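Local structure of HTH-type transcriptional regulator LysG (Mycobacterium tuberculosis, 3ISP) at residues Ala12-Val17 with Pro67-Ala72; Asn102-Ala107 with Met163-Val168; His158-Met163 with Thr284-Ala289; Val206-Arg211 with Cys258-Asp263. The protein binds DNA as a homodimeric LysR-family transcriptional regulator, probably activating expression of the exporter LysE and repressing its own. All blocks are in the same frame, centred on the assembly; numbering follows the deposited sequence.

Contact 1: Ala12-Val17 with Pro67-Ala72; sequences AALAAV and PLLRLA
L14 and A15 of helix 9-20 meet L68, L69 and A72 of helix 66-82, and the buried part of the contact is made by L14, the two leucines opposite and A72. With CG of L14 anti to its own N (chi1 -171°), the side chain runs straight out at the other helix, and its CD2 comes to 3.8 Å from CB of L68. It crosses both L68 and L69 at about a right angle. From the other helix, L69 sends CD2 over the backbone of A15, 3.7 Å from CA of that residue, while the same L69 CD2 also lies 4.1 Å from CG of L14. One methyl thus covers both the main chain and a neighbouring side chain.

In the LysR family a long linker helix follows the winged helix-turn-helix and carries the dimer contacts; here helix 66-82 plays that part and helix 9-20 is the first helix of the DNA-binding domain. The segment axes cross at 107° and approach to 8.9 Å. L44 and L52 back L68 from within the domain, and M86 of the second subunit also packs on it.

Toward solvent lies A15, which is partly exposed although its packing is as close as that of the leucines: its CB meets CB of the buried A72 at 3.8 Å, methyl to methyl. One turn earlier A12, also partly exposed, faces away from helix 66-82 and packs on Q5 of the second subunit.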
loop_
_atom_site.group_PDB
_atom_site.type_symbol
_atom_site.label_atom_id
_atom_site.label_comp_id
_atom_site.label_asym_id
_atom_site.label_seq_id
_atom_site.Cartn_x
_atom_site.Cartn_y
_atom_site.Cartn_z
ATOM N N ALA A 12 3.442 -19.151 -22.384
ATOM C CA ALA A 12 2.185 -18.795 -23.014
ATOM C C ALA A 12 1.078 -18.949 -21.989
ATOM O O ALA A 12 0.273 -18.047 -21.791
ATOM C CB ALA A 12 1.931 -19.686 -24.216
ATOM N N ALA A 13 1.065 -20.103 -21.328
ATOM C CA ALA A 13 0.064 -20.421 -20.318
ATOM C C ALA A 13 0.034 -19.371 -19.211
ATOM O O ALA A 13 -1.027 -18.835 -18.871
ATOM C CB ALA A 13 0.344 -21.790 -19.731
ATOM N N LEU A 14 1.209 -19.098 -18.650
ATOM C CA LEU A 14 1.366 -18.098 -17.611
ATOM C C LEU A 14 0.740 -16.782 -18.043
ATOM O O LEU A 14 -0.266 -16.331 -17.483
ATOM C CB LEU A 14 2.853 -17.879 -17.355
ATOM C CG LEU A 14 3.187 -17.017 -16.149
ATOM C CD1 LEU A 14 2.448 -17.555 -14.953
ATOM C CD2 LEU A 14 4.669 -17.007 -15.893
ATOM N N ALA A 15 1.358 -16.181 -19.057
ATOM C CA ALA A 15 0.999 -14.856 -19.550
ATOM C C ALA A 15 -0.488 -14.747 -19.804
ATOM O O ALA A 15 -1.096 -13.701 -19.556
ATOM C CB ALA A 15 1.782 -14.530 -20.819
ATOM N N ALA A 16 -1.070 -15.837 -20.293
ATOM C CA ALA A 16 -2.495 -15.880 -20.576
ATOM C C ALA A 16 -3.281 -15.891 -19.276
ATOM O O ALA A 16 -4.257 -15.163 -19.126
ATOM C CB ALA A 16 -2.830 -17.093 -21.410
ATOM N N VAL A 17 -2.835 -16.704 -18.327
ATOM C CA VAL A 17 -3.528 -16.825 -17.055
ATOM C C VAL A 17 -3.454 -15.535 -16.243
ATOM O O VAL A 17 -4.370 -15.226 -15.486
ATOM C CB VAL A 17 -2.981 -18.000 -16.228
ATOM C CG1 VAL A 17 -3.556 -17.982 -14.824
ATOM C CG2 VAL A 17 -3.313 -19.310 -16.906
ATOM N N PRO A 67 9.338 -11.752 -14.038
ATOM C CA PRO A 67 10.341 -11.941 -15.091
ATOM C C PRO A 67 9.924 -12.911 -16.209
ATOM O O PRO A 67 10.256 -12.671 -17.365
ATOM C CB PRO A 67 11.542 -12.488 -14.325
ATOM C CG PRO A 67 11.367 -11.956 -12.941
ATOM C CD PRO A 67 9.900 -11.971 -12.695
ATOM N N LEU A 68 9.215 -13.985 -15.891
ATOM C CA LEU A 68 8.737 -14.877 -16.942
ATOM C C LEU A 68 7.567 -14.260 -17.710
ATOM O O LEU A 68 7.303 -14.624 -18.848
ATOM C CB LEU A 68 8.331 -16.240 -16.376
ATOM C CG LEU A 68 9.235 -16.959 -15.369
ATOM C CD1 LEU A 68 8.831 -18.431 -15.295
ATOM C CD2 LEU A 68 10.712 -16.829 -15.708
ATOM N N LEU A 69 6.854 -13.337 -17.077
ATOM C CA LEU A 69 5.794 -12.602 -17.744
ATOM C C LEU A 69 6.393 -11.799 -18.874
ATOM O O LEU A 69 5.894 -11.801 -20.003
ATOM C CB LEU A 69 5.130 -11.644 -16.773
ATOM C CG LEU A 69 3.882 -12.186 -16.104
ATOM C CD1 LEU A 69 3.069 -11.031 -15.590
ATOM C CD2 LEU A 69 3.091 -13.004 -17.112
ATOM N N ARG A 70 7.466 -11.093 -18.539
ATOM C CA ARG A 70 8.239 -10.332 -19.502
ATOM C C ARG A 70 8.795 -11.273 -20.562
ATOM O O ARG A 70 8.655 -11.028 -21.759
ATOM C CB ARG A 70 9.379 -9.602 -18.790
ATOM C CG ARG A 70 10.254 -8.778 -19.701
ATOM C CD ARG A 70 11.208 -7.892 -18.916
ATOM N NE ARG A 70 12.270 -8.679 -18.304
ATOM C CZ ARG A 70 12.342 -8.959 -17.008
ATOM N NH1 ARG A 70 11.415 -8.499 -16.168
ATOM N NH2 ARG A 70 13.349 -9.689 -16.556
ATOM N N LEU A 71 9.406 -12.359 -20.101
ATOM C CA LEU A 71 9.981 -13.364 -20.983
ATOM C C LEU A 71 8.984 -13.829 -22.036
ATOM O O LEU A 71 9.322 -13.978 -23.209
ATOM C CB LEU A 71 10.458 -14.568 -20.174
ATOM C CG LEU A 71 11.106 -15.678 -21.000
ATOM C CD1 LEU A 71 12.332 -15.151 -21.726
ATOM C CD2 LEU A 71 11.477 -16.853 -20.122
ATOM N N ALA A 72 7.752 -14.064 -21.609
ATOM C CA ALA A 72 6.723 -14.516 -22.523
ATOM C C ALA A 72 6.487 -13.485 -23.632
ATOM O O ALA A 72 6.291 -13.843 -24.800
ATOM C CB ALA A 72 5.431 -14.812 -21.764
#

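Contact 2: Asn102-Ala107 with Met163-Val168; sequences NADSMA and MRYLPV
D104 and Y165 reach each other by matching first torsions: in both, CG stands anti to the carbonyl carbon and beside the backbone N (chi1 -75° in D104, -76° in Y165). This swings the D104 carboxylate off the first turn of helix 103-107 and carries the phenol of Y165 across from strand 155-169. OD2 of D104 takes the hydrogen bond from OH of Y165, modelled at 2.5 Å. That length is doubtful, because the hydroxyl is crowded in the model. The carboxylate approaches at the hydroxyl edge of the ring, near its plane, but is itself turned 53° from it. Being in the first turn, D104 probably gains some stabilisation of its negative charge from the helix start.

M163 packs beside this pair, its chain extended as far as the sulfur and then bent, with SD 3.9 Å from CB of D104; the methyl beyond is less certainly placed.

N102, at the N-cap position, points its side chain toward the strand as well. Its backbone O receives the N-H groups of both S105 and M106, and its ND2 makes a weak bond to OG of S105. P241 and M239 of strand 238-241 pack around D104 and Y165.

Helix 103-107 follows strand 95-101 of the six-stranded mixed sheet to which strand 155-169 also belongs. The contact thus lies within the LysR substrate-binding domain, which has the periplasmic-binding-protein fold; LysR-type regulators usually bind their effectors there, between two subdomains.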
loop_
_atom_site.group_PDB
_atom_site.type_symbol
_atom_site.label_atom_id
_atom_site.label_comp_id
_atom_site.label_asym_id
_atom_site.label_seq_id
_atom_site.Cartn_x
_atom_site.Cartn_y
_atom_site.Cartn_z
ATOM N N ASN A 102 5.321 9.413 -19.753
ATOM C CA ASN A 102 4.975 10.397 -18.727
ATOM C C ASN A 102 4.147 11.546 -19.294
ATOM O O ASN A 102 4.394 12.006 -20.414
ATOM C CB ASN A 102 6.213 10.937 -18.010
ATOM C CG ASN A 102 7.122 11.744 -18.928
ATOM O OD1 ASN A 102 7.630 12.798 -18.553
ATOM N ND2 ASN A 102 7.334 11.247 -20.132
ATOM N N ALA A 103 3.172 12.005 -18.507
ATOM C CA ALA A 103 2.178 12.993 -18.940
ATOM C C ALA A 103 2.783 14.203 -19.636
ATOM O O ALA A 103 2.318 14.620 -20.685
ATOM C CB ALA A 103 1.336 13.444 -17.749
ATOM N N ASP A 104 3.814 14.768 -19.022
ATOM C CA ASP A 104 4.502 15.940 -19.553
ATOM C C ASP A 104 5.148 15.721 -20.928
ATOM O O ASP A 104 5.237 16.654 -21.727
ATOM C CB ASP A 104 5.532 16.448 -18.543
ATOM C CG ASP A 104 4.887 17.166 -17.374
ATOM O OD1 ASP A 104 3.719 17.606 -17.525
ATOM O OD2 ASP A 104 5.549 17.291 -16.314
ATOM N N SER A 105 5.584 14.501 -21.218
ATOM C CA SER A 105 6.135 14.234 -22.545
ATOM C C SER A 105 5.058 14.108 -23.603
ATOM O O SER A 105 5.256 14.527 -24.743
ATOM C CB SER A 105 7.026 12.994 -22.552
ATOM O OG SER A 105 8.168 13.175 -21.728
ATOM N N MET A 106 3.921 13.525 -23.235
ATOM C CA MET A 106 2.858 13.316 -24.209
ATOM C C MET A 106 2.266 14.649 -24.657
ATOM O O MET A 106 1.863 14.804 -25.802
ATOM C CB MET A 106 1.764 12.383 -23.665
ATOM C CG MET A 106 0.535 12.256 -24.574
ATOM S SD MET A 106 0.853 11.545 -26.209
ATOM C CE MET A 106 1.318 9.924 -25.736
ATOM N N ALA A 107 2.226 15.616 -23.756
ATOM C CA ALA A 107 1.624 16.896 -24.086
ATOM C C ALA A 107 2.569 17.778 -24.894
ATOM O O ALA A 107 2.139 18.726 -25.554
ATOM C CB ALA A 107 1.174 17.616 -22.832
ATOM N N MET A 163 14.162 17.887 -19.991
ATOM C CA MET A 163 12.983 18.755 -20.129
ATOM C C MET A 163 13.119 19.877 -19.106
ATOM O O MET A 163 13.435 19.617 -17.949
ATOM C CB MET A 163 11.690 17.943 -19.900
ATOM C CG MET A 163 10.392 18.753 -19.798
ATOM S SD MET A 163 8.888 17.756 -19.972
ATOM C CE MET A 163 9.322 16.386 -18.930
ATOM N N ARG A 164 12.929 21.123 -19.521
ATOM C CA ARG A 164 13.002 22.217 -18.553
ATOM C C ARG A 164 11.636 22.590 -17.979
ATOM O O ARG A 164 10.643 22.668 -18.707
ATOM C CB ARG A 164 13.663 23.461 -19.141
ATOM C CG ARG A 164 13.687 24.609 -18.155
ATOM C CD ARG A 164 14.770 25.615 -18.474
ATOM N NE ARG A 164 16.084 24.998 -18.516
ATOM C CZ ARG A 164 17.104 25.471 -19.220
ATOM N NH1 ARG A 164 16.957 26.565 -19.944
ATOM N NH2 ARG A 164 18.267 24.836 -19.211
ATOM N N TYR A 165 11.598 22.828 -16.671
ATOM C CA TYR A 165 10.368 23.210 -15.982
ATOM C C TYR A 165 10.448 24.624 -15.400
ATOM O O TYR A 165 11.306 24.899 -14.559
ATOM C CB TYR A 165 10.068 22.219 -14.858
ATOM C CG TYR A 165 9.518 20.898 -15.330
ATOM C CD1 TYR A 165 8.155 20.701 -15.449
ATOM C CD2 TYR A 165 10.365 19.841 -15.640
ATOM C CE1 TYR A 165 7.645 19.503 -15.872
ATOM C CE2 TYR A 165 9.860 18.636 -16.071
ATOM C CZ TYR A 165 8.500 18.471 -16.189
ATOM O OH TYR A 165 7.981 17.273 -16.624
ATOM N N LEU A 166 9.544 25.505 -15.838
ATOM C CA LEU A 166 9.475 26.891 -15.351
ATOM C C LEU A 166 8.402 27.017 -14.291
ATOM O O LEU A 166 7.293 26.540 -14.491
ATOM C CB LEU A 166 9.141 27.836 -16.501
ATOM C CG LEU A 166 10.068 27.626 -17.694
ATOM C CD1 LEU A 166 9.712 28.503 -18.884
ATOM C CD2 LEU A 166 11.488 27.882 -17.240
ATOM N N PRO A 167 8.719 27.667 -13.164
ATOM C CA PRO A 167 7.720 27.912 -12.115
ATOM C C PRO A 167 6.817 29.066 -12.536
ATOM O O PRO A 167 7.306 30.192 -12.622
ATOM C CB PRO A 167 8.559 28.355 -10.912
ATOM C CG PRO A 167 10.001 28.352 -11.385
ATOM C CD PRO A 167 9.987 28.343 -12.879
ATOM N N VAL A 168 5.540 28.806 -12.804
ATOM C CA VAL A 168 4.703 29.845 -13.378
ATOM C C VAL A 168 3.350 30.046 -12.690
ATOM O O VAL A 168 2.982 29.303 -11.773
ATOM C CB VAL A 168 4.494 29.639 -14.893
ATOM C CG1 VAL A 168 5.745 29.980 -15.645
ATOM C CG2 VAL A 168 4.068 28.220 -15.175
#

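Contact 3: His158-Met163 with Thr284-Ala289; sequences HPLGEM and TVRAAA
L160 and R286 bury the most surface here, followed by H158. L160 lays its CD2 methyl on helix 276-288, 3.9 Å from CG1 of V285 and 4.0 Å from CB of A289, and the same CD2 also reaches the R286 backbone at CA. The leucine thus seats on the helix near its C-terminal end, its side chain passing V285 at a slant.

R286 goes the other way, its chain extended from CG to NE back along the strand to H158. The two side chains cross at about a right angle, and the imidazole presents its CD2 edge over one face of the guanidinium, with the planes 81° apart. CG of H158 is 3.5 Å above that plane, offset toward its rim, while CD of P159 sits at the guanidinium edge, 3.9 Å from NH2 of R286. Both L160 and R286 also touch a crystal neighbour, which may influence the arginine.

The helical segment runs nearly parallel to the strand, 19° apart with 8.7 Å between axes. W268 of the adjacent strand 255-271 touches H158, L160 and V285 alike, placing helix 276-288 against both strands of the sheet.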
loop_
_atom_site.group_PDB
_atom_site.type_symbol
_atom_site.label_atom_id
_atom_site.label_comp_id
_atom_site.label_asym_id
_atom_site.label_seq_id
_atom_site.Cartn_x
_atom_site.Cartn_y
_atom_site.Cartn_z
ATOM N N HIS A 158 18.268 4.606 -23.095
ATOM C CA HIS A 158 18.688 5.666 -24.019
ATOM C C HIS A 158 18.386 7.069 -23.483
ATOM O O HIS A 158 17.236 7.396 -23.180
ATOM C CB HIS A 158 17.965 5.534 -25.351
ATOM C CG HIS A 158 18.232 4.251 -26.065
ATOM N ND1 HIS A 158 17.417 3.148 -25.943
ATOM C CD2 HIS A 158 19.209 3.902 -26.934
ATOM C CE1 HIS A 158 17.883 2.173 -26.701
ATOM N NE2 HIS A 158 18.966 2.608 -27.316
ATOM N N PRO A 159 19.412 7.922 -23.390
ATOM C CA PRO A 159 19.123 9.285 -22.945
ATOM C C PRO A 159 18.423 10.016 -24.057
ATOM O O PRO A 159 18.704 9.770 -25.229
ATOM C CB PRO A 159 20.509 9.877 -22.710
ATOM C CG PRO A 159 21.425 8.685 -22.607
ATOM C CD PRO A 159 20.853 7.683 -23.539
ATOM N N LEU A 160 17.502 10.899 -23.696
ATOM C CA LEU A 160 16.706 11.605 -24.684
ATOM C C LEU A 160 17.027 13.092 -24.669
ATOM O O LEU A 160 16.783 13.787 -25.653
ATOM C CB LEU A 160 15.229 11.395 -24.391
ATOM C CG LEU A 160 14.683 10.004 -24.690
ATOM C CD1 LEU A 160 13.325 9.871 -24.035
ATOM C CD2 LEU A 160 14.574 9.784 -26.180
ATOM N N GLY A 161 17.601 13.549 -23.554
ATOM C CA GLY A 161 17.800 14.958 -23.272
ATOM C C GLY A 161 17.169 15.333 -21.939
ATOM O O GLY A 161 16.737 14.482 -21.183
ATOM N N GLU A 162 17.110 16.620 -21.636
ATOM C CA GLU A 162 16.398 17.065 -20.439
ATOM C C GLU A 162 15.227 17.983 -20.786
ATOM O O GLU A 162 15.283 18.735 -21.768
ATOM C CB GLU A 162 17.357 17.756 -19.475
ATOM C CG GLU A 162 18.548 16.910 -19.114
ATOM C CD GLU A 162 19.512 17.639 -18.202
ATOM O OE1 GLU A 162 19.393 18.888 -18.086
ATOM O OE2 GLU A 162 20.387 16.955 -17.611
ATOM N N MET A 163 14.162 17.887 -19.991
ATOM C CA MET A 163 12.983 18.755 -20.129
ATOM C C MET A 163 13.119 19.877 -19.106
ATOM O O MET A 163 13.435 19.617 -17.949
ATOM C CB MET A 163 11.690 17.943 -19.900
ATOM C CG MET A 163 10.392 18.753 -19.798
ATOM S SD MET A 163 8.888 17.756 -19.972
ATOM C CE MET A 163 9.322 16.386 -18.930
ATOM N N THR A 284 12.426 6.717 -33.777
ATOM C CA THR A 284 11.368 7.702 -33.801
ATOM C C THR A 284 11.270 8.453 -32.471
ATOM O O THR A 284 11.272 9.677 -32.444
ATOM C CB THR A 284 10.061 7.037 -34.163
ATOM O OG1 THR A 284 10.173 6.541 -35.499
ATOM C CG2 THR A 284 8.916 8.029 -34.077
ATOM N N VAL A 285 11.211 7.721 -31.368
ATOM C CA VAL A 285 11.186 8.360 -30.075
ATOM C C VAL A 285 12.377 9.290 -29.907
ATOM O O VAL A 285 12.212 10.433 -29.530
ATOM C CB VAL A 285 11.130 7.332 -28.933
ATOM C CG1 VAL A 285 11.391 8.006 -27.592
ATOM C CG2 VAL A 285 9.779 6.619 -28.940
ATOM N N ARG A 286 13.575 8.805 -30.199
ATOM C CA ARG A 286 14.780 9.619 -30.057
ATOM C C ARG A 286 14.739 10.910 -30.882
ATOM O O ARG A 286 15.180 11.969 -30.429
ATOM C CB ARG A 286 16.021 8.801 -30.414
ATOM C CG ARG A 286 16.797 8.305 -29.205
ATOM C CD ARG A 286 18.078 7.555 -29.585
ATOM N NE ARG A 286 18.951 7.416 -28.419
ATOM C CZ ARG A 286 19.953 6.543 -28.321
ATOM N NH1 ARG A 286 20.214 5.715 -29.328
ATOM N NH2 ARG A 286 20.692 6.490 -27.212
ATOM N N ALA A 287 14.206 10.812 -32.093
ATOM C CA ALA A 287 14.128 11.951 -32.992
ATOM C C ALA A 287 13.041 12.930 -32.561
ATOM O O ALA A 287 13.167 14.136 -32.747
ATOM C CB ALA A 287 13.891 11.481 -34.405
ATOM N N ALA A 288 11.967 12.411 -31.986
ATOM C CA ALA A 288 10.892 13.262 -31.520
ATOM C C ALA A 288 11.402 14.128 -30.367
ATOM O O ALA A 288 10.851 15.201 -30.064
ATOM C CB ALA A 288 9.709 12.423 -31.085
ATOM N N ALA A 289 12.472 13.669 -29.731
ATOM C CA ALA A 289 13.013 14.385 -28.590
ATOM C C ALA A 289 14.225 15.256 -28.945
ATOM O O ALA A 289 14.880 15.799 -28.054
ATOM C CB ALA A 289 13.367 13.415 -27.486
#

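Contact 4: Val206-Arg211 with Cys258-Asp263; sequences VRKAFR and CDIHLD
K208 lies along I260, its CD 3.6 Å from CG2 of that residue, the two side chains sliding past each other in opposite directions. The lysine leaves helix 201-210 with CG anti to the backbone N (chi1 -165°); its extended chain then carries NZ across to the main chain at H261. There NZ of K208 donates to O of H261 at 2.7 Å. The C=O...donor angle is 153° and the donor is tilted 26° from the carbonyl plane. CD2 of L262 comes to 3.8 Å from CD of K208, which places the middle of the lysine chain between two apolar residues of the 258-263 segment.

I260 works as a fork. Its CG2 branch takes K208, while its CD1 end turns to A209 and abuts CB of that alanine; L205, one turn back on the same helix, also packs on I260. L262 is the buried member, resting on M204 of the helix and on Y165 of the neighbouring strand.

Charge around the ammonium is mixed. ND1 of H261 stands 4.2 Å from NZ of K208, and a protonated histidine would probably be disfavoured there. The more distant carboxylate of D263, shared with R164, would probably offset the positive charge only in part. The long lysine therefore serves two chemistries at once, greasy along its stem and polar at its end.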
loop_
_atom_site.group_PDB
_atom_site.type_symbol
_atom_site.label_atom_id
_atom_site.label_comp_id
_atom_site.label_asym_id
_atom_site.label_seq_id
_atom_site.Cartn_x
_atom_site.Cartn_y
_atom_site.Cartn_z
ATOM N N VAL A 206 11.954 25.793 -4.595
ATOM C CA VAL A 206 11.751 26.023 -3.166
ATOM C C VAL A 206 12.986 25.519 -2.447
ATOM O O VAL A 206 13.655 26.289 -1.757
ATOM C CB VAL A 206 10.473 25.324 -2.602
ATOM C CG1 VAL A 206 10.574 25.152 -1.093
ATOM C CG2 VAL A 206 9.224 26.107 -2.959
ATOM N N ARG A 207 13.288 24.231 -2.611
ATOM C CA ARG A 207 14.585 23.699 -2.195
ATOM C C ARG A 207 15.691 24.438 -2.951
ATOM O O ARG A 207 16.546 25.077 -2.353
ATOM C CB ARG A 207 14.682 22.194 -2.465
ATOM C CG ARG A 207 14.293 21.292 -1.297
ATOM C CD ARG A 207 15.520 20.817 -0.513
ATOM N NE ARG A 207 15.185 19.748 0.431
ATOM C CZ ARG A 207 15.145 19.893 1.755
ATOM N NH1 ARG A 207 15.431 21.065 2.309
ATOM N NH2 ARG A 207 14.825 18.862 2.529
ATOM N N LYS A 208 15.658 24.352 -4.274
ATOM C CA LYS A 208 16.632 25.042 -5.101
ATOM C C LYS A 208 16.624 26.549 -4.817
ATOM O O LYS A 208 17.661 27.215 -4.859
ATOM C CB LYS A 208 16.344 24.770 -6.579
ATOM C CG LYS A 208 17.472 25.131 -7.523
ATOM C CD LYS A 208 17.219 24.605 -8.930
ATOM C CE LYS A 208 18.459 24.756 -9.800
ATOM N NZ LYS A 208 18.149 24.811 -11.255
ATOM N N ALA A 209 15.444 27.076 -4.511
ATOM C CA ALA A 209 15.262 28.514 -4.378
ATOM C C ALA A 209 15.606 29.022 -2.986
ATOM O O ALA A 209 16.037 30.166 -2.827
ATOM C CB ALA A 209 13.835 28.890 -4.728
ATOM N N PHE A 210 15.406 28.176 -1.982
ATOM C CA PHE A 210 15.570 28.605 -0.600
ATOM C C PHE A 210 16.383 27.617 0.230
ATOM O O PHE A 210 16.335 27.642 1.458
ATOM C CB PHE A 210 14.206 28.829 0.055
ATOM C CG PHE A 210 13.299 29.752 -0.714
ATOM C CD1 PHE A 210 12.353 29.243 -1.589
ATOM C CD2 PHE A 210 13.378 31.125 -0.547
ATOM C CE1 PHE A 210 11.509 30.089 -2.286
ATOM C CE2 PHE A 210 12.536 31.976 -1.242
ATOM C CZ PHE A 210 11.603 31.459 -2.112
ATOM N N ARG A 211 17.119 26.748 -0.449
ATOM C CA ARG A 211 18.043 25.819 0.202
ATOM C C ARG A 211 17.382 25.120 1.386
ATOM O O ARG A 211 18.049 24.474 2.200
ATOM C CB ARG A 211 19.305 26.564 0.651
ATOM C CG ARG A 211 19.720 27.690 -0.296
ATOM C CD ARG A 211 20.275 28.888 0.466
ATOM N NE ARG A 211 19.816 30.163 -0.093
ATOM C CZ ARG A 211 20.586 31.022 -0.758
ATOM N NH1 ARG A 211 21.875 30.758 -0.959
ATOM N NH2 ARG A 211 20.067 32.154 -1.220
ATOM N N CYS A 258 9.575 33.198 -10.681
ATOM C CA CYS A 258 10.957 33.521 -10.332
ATOM C C CYS A 258 11.951 33.029 -11.390
ATOM O O CYS A 258 11.578 32.362 -12.359
ATOM C CB CYS A 258 11.333 33.025 -8.922
ATOM S SG CYS A 258 11.610 31.242 -8.723
ATOM N N ASP A 259 13.216 33.372 -11.185
ATOM C CA ASP A 259 14.244 33.225 -12.200
ATOM C C ASP A 259 14.819 31.805 -12.292
ATOM O O ASP A 259 15.534 31.474 -13.242
ATOM C CB ASP A 259 15.359 34.221 -11.905
ATOM C CG ASP A 259 15.967 34.784 -13.160
ATOM O OD1 ASP A 259 15.330 34.639 -14.232
ATOM O OD2 ASP A 259 17.074 35.365 -13.072
ATOM N N ILE A 260 14.497 30.969 -11.310
ATOM C CA ILE A 260 15.009 29.605 -11.252
ATOM C C ILE A 260 14.224 28.628 -12.123
ATOM O O ILE A 260 13.063 28.861 -12.433
ATOM C CB ILE A 260 14.946 29.075 -9.829
ATOM C CG1 ILE A 260 15.426 30.143 -8.850
ATOM C CG2 ILE A 260 15.747 27.785 -9.711
ATOM C CD1 ILE A 260 15.498 29.654 -7.433
ATOM N N HIS A 261 14.859 27.529 -12.511
ATOM C CA HIS A 261 14.174 26.469 -13.247
ATOM C C HIS A 261 14.639 25.059 -12.841
ATOM O O HIS A 261 15.541 24.898 -12.013
ATOM C CB HIS A 261 14.316 26.668 -14.760
ATOM C CG HIS A 261 15.736 26.735 -15.238
ATOM N ND1 HIS A 261 16.616 25.683 -15.108
ATOM C CD2 HIS A 261 16.418 27.722 -15.864
ATOM C CE1 HIS A 261 17.785 26.024 -15.622
ATOM N NE2 HIS A 261 17.688 27.254 -16.091
ATOM N N LEU A 262 14.005 24.042 -13.413
ATOM C CA LEU A 262 14.419 22.670 -13.164
ATOM C C LEU A 262 14.667 21.951 -14.465
ATOM O O LEU A 262 13.820 21.962 -15.361
ATOM C CB LEU A 262 13.367 21.892 -12.371
ATOM C CG LEU A 262 13.486 21.891 -10.854
ATOM C CD1 LEU A 262 12.817 20.651 -10.314
ATOM C CD2 LEU A 262 14.937 21.930 -10.434
ATOM N N ASP A 263 15.833 21.327 -14.573
ATOM C CA ASP A 263 16.088 20.428 -15.681
ATOM C C ASP A 263 15.915 19.007 -15.178
ATOM O O ASP A 263 16.462 18.622 -14.136
ATOM C CB ASP A 263 17.477 20.644 -16.275
ATOM C CG ASP A 263 17.626 22.003 -16.929
ATOM O OD1 ASP A 263 16.898 22.286 -17.903
ATOM O OD2 ASP A 263 18.487 22.788 -16.478
#

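In the fold
Contact 1 belongs to the DNA-binding end; contacts 2, 3 and 4 all lie in the regulatory domain. Along the chain contact 1 closes first. Contacts 2 and 3 then alternate and share M163, while contact 4 is nested inside the loop closed by contact 3. Strand 155-169 serves contacts 2 and 3, whose centres are 14 Å apart, and its sheet neighbour, strand 255-271, serves contact 4. Contacts 2 and 4 join directly through the R164-D263 salt bridge, with centres 16 Å apart. Contact 1 is 45 Å from contact 4, centre to centre, on the opposite side of the chain's centre, consistent with an elongated regulator whose effector and DNA functions are separated.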